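Local structure of tungstate ABC transporter, periplasmic tungstate-binding protein (3LR1) at residues A[156-161]-A[172-177]. The protein probably binds tungstate in the periplasm and delivers it to an ABC transporter for uptake into the cell. Sequence-based numbering, arbitrary orientation.
Sequences PVITMA and RGTYNA
Ile158 and Thr174 show how two successive helices joined by a single strand can meet through one aliphatic tip. The contact is purely van der Waals. CD1 of Ile158 reaches CG2 of Thr174 at 3.6 Å, and the side chains approach at a slant. The same methyl lies 3.8 Å from the backbone N of Tyr175, so the isoleucine ends against the first turn of helix 172-178; Tyr175 CB is 4.5 Å away and the ring farther off. Ile158 gains this reach from its extended outer chain (chi2 169°), while CG1 stands opposite the carbonyl carbon (chi1 -66°).

Polar groups are served elsewhere. CG2 of Thr174 is turned anti to the backbone N (chi1, measured to OG1, -51°) and faces Ile158, while OG1 is hydrogen-bonded to Asp171 OD1 and, weakly, to Ser14 O; Tyr175 OH bonds to Leu185 O. Ile158 and Tyr175 both pack on Thr170 of strand 167-171, which links the helices.

All three residues are buried within this periplasmic binding protein fold, and the Thr174 side chain lies about 7 Å from a bound tungsten ion. With no hydrogen bond between the segments, the direct contact is a small van der Waals patch around one methyl.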
loop_
_atom_site.group_PDB
_atom_site.type_symbol
_atom_site.label_atom_id
_atom_site.label_comp_id
_atom_site.label_asym_id
_atom_site.label_seq_id
_atom_site.Cartn_x
_atom_site.Cartn_y
_atom_site.Cartn_z
ATOM N N PRO A 156 -1.864 10.271 6.563
ATOM C CA PRO A 156 -2.446 10.878 7.776
ATOM C C PRO A 156 -2.143 10.101 9.056
ATOM O O PRO A 156 -2.100 10.693 10.136
ATOM C CB PRO A 156 -3.947 10.874 7.495
ATOM C CG PRO A 156 -4.057 10.791 6.006
ATOM C CD PRO A 156 -2.754 10.360 5.405
ATOM N N VAL A 157 -1.946 8.778 8.947
ATOM C CA VAL A 157 -1.590 8.044 10.150
ATOM C C VAL A 157 -0.164 8.415 10.600
ATOM O O VAL A 157 0.063 8.595 11.769
ATOM C CB VAL A 157 -1.821 6.528 9.973
ATOM C CG1 VAL A 157 -1.056 5.751 11.061
ATOM C CG2 VAL A 157 -3.411 6.297 10.020
ATOM N N ILE A 158 0.778 8.568 9.669
ATOM C CA ILE A 158 2.150 8.974 10.046
ATOM C C ILE A 158 2.094 10.352 10.693
ATOM O O ILE A 158 2.755 10.626 11.735
ATOM C CB ILE A 158 3.125 8.968 8.852
ATOM C CG1 ILE A 158 3.324 7.531 8.351
ATOM C CG2 ILE A 158 4.432 9.652 9.279
ATOM C CD1 ILE A 158 4.085 7.392 6.947
ATOM N N THR A 159 1.269 11.244 10.153
ATOM C CA THR A 159 1.135 12.550 10.803
ATOM C C THR A 159 0.552 12.461 12.203
ATOM O O THR A 159 1.000 13.172 13.095
ATOM C CB THR A 159 0.256 13.464 9.922
ATOM O OG1 THR A 159 0.888 13.608 8.664
ATOM C CG2 THR A 159 0.050 14.862 10.502
HETATM N N MSE A 160 -0.500 11.658 12.392
HETATM C CA MSE A 160 -1.128 11.543 13.714
HETATM C C MSE A 160 -0.130 10.870 14.665
HETATM O O MSE A 160 0.032 11.325 15.760
HETATM C CB MSE A 160 -2.414 10.733 13.633
HETATM C CG MSE A 160 -3.285 10.767 14.935
HETATM SE SE MSE A 160 -4.826 9.529 14.786
HETATM C CE MSE A 160 -5.216 9.718 12.879
ATOM N N ALA A 161 0.573 9.820 14.227
ATOM C CA ALA A 161 1.582 9.183 15.120
ATOM C C ALA A 161 2.589 10.209 15.558
ATOM O O ALA A 161 2.929 10.229 16.711
ATOM C CB ALA A 161 2.286 8.012 14.496
ATOM N N ARG A 172 7.292 1.042 4.218
ATOM C CA ARG A 172 8.532 1.808 4.203
ATOM C C ARG A 172 8.454 2.851 3.149
ATOM O O ARG A 172 9.002 3.953 3.302
ATOM C CB ARG A 172 9.684 0.893 3.905
ATOM C CG ARG A 172 11.025 1.520 4.055
ATOM C CD ARG A 172 12.089 0.549 3.420
ATOM N NE ARG A 172 12.185 -0.717 4.157
ATOM C CZ ARG A 172 12.964 -0.902 5.228
ATOM N NH1 ARG A 172 13.752 0.082 5.698
ATOM N NH2 ARG A 172 13.006 -2.083 5.814
ATOM N N GLY A 173 7.765 2.534 2.060
ATOM C CA GLY A 173 7.720 3.480 0.946
ATOM C C GLY A 173 7.146 4.812 1.377
ATOM O O GLY A 173 7.724 5.874 1.124
ATOM N N THR A 174 5.991 4.791 2.019
ATOM C CA THR A 174 5.367 6.026 2.483
ATOM C C THR A 174 6.229 6.763 3.551
ATOM O O THR A 174 6.416 7.959 3.543
ATOM C CB THR A 174 3.965 5.792 3.131
ATOM O OG1 THR A 174 3.077 5.004 2.296
ATOM C CG2 THR A 174 3.312 7.167 3.452
ATOM N N TYR A 175 6.724 6.017 4.518
ATOM C CA TYR A 175 7.661 6.569 5.482
ATOM C C TYR A 175 8.878 7.288 4.835
ATOM O O TYR A 175 9.211 8.416 5.224
ATOM C CB TYR A 175 8.129 5.469 6.405
ATOM C CG TYR A 175 9.217 6.035 7.348
ATOM C CD1 TYR A 175 8.900 6.888 8.366
ATOM C CD2 TYR A 175 10.546 5.809 7.099
ATOM C CE1 TYR A 175 9.868 7.426 9.161
ATOM C CE2 TYR A 175 11.513 6.364 7.864
ATOM C CZ TYR A 175 11.178 7.151 8.892
ATOM O OH TYR A 175 12.166 7.679 9.654
ATOM N N ASN A 176 9.576 6.596 3.908
ATOM C CA ASN A 176 10.742 7.130 3.210
ATOM C C ASN A 176 10.346 8.441 2.562
ATOM O O ASN A 176 11.117 9.368 2.559
ATOM C CB ASN A 176 11.268 6.183 2.134
ATOM C CG ASN A 176 12.084 5.019 2.667
ATOM O OD1 ASN A 176 12.503 4.977 3.846
ATOM N ND2 ASN A 176 12.381 4.060 1.750
ATOM N N ALA A 177 9.137 8.523 2.006
ATOM C CA ALA A 177 8.678 9.764 1.364
ATOM C C ALA A 177 8.372 10.872 2.384
ATOM O O ALA A 177 8.517 12.055 2.079
ATOM C CB ALA A 177 7.438 9.505 0.446
#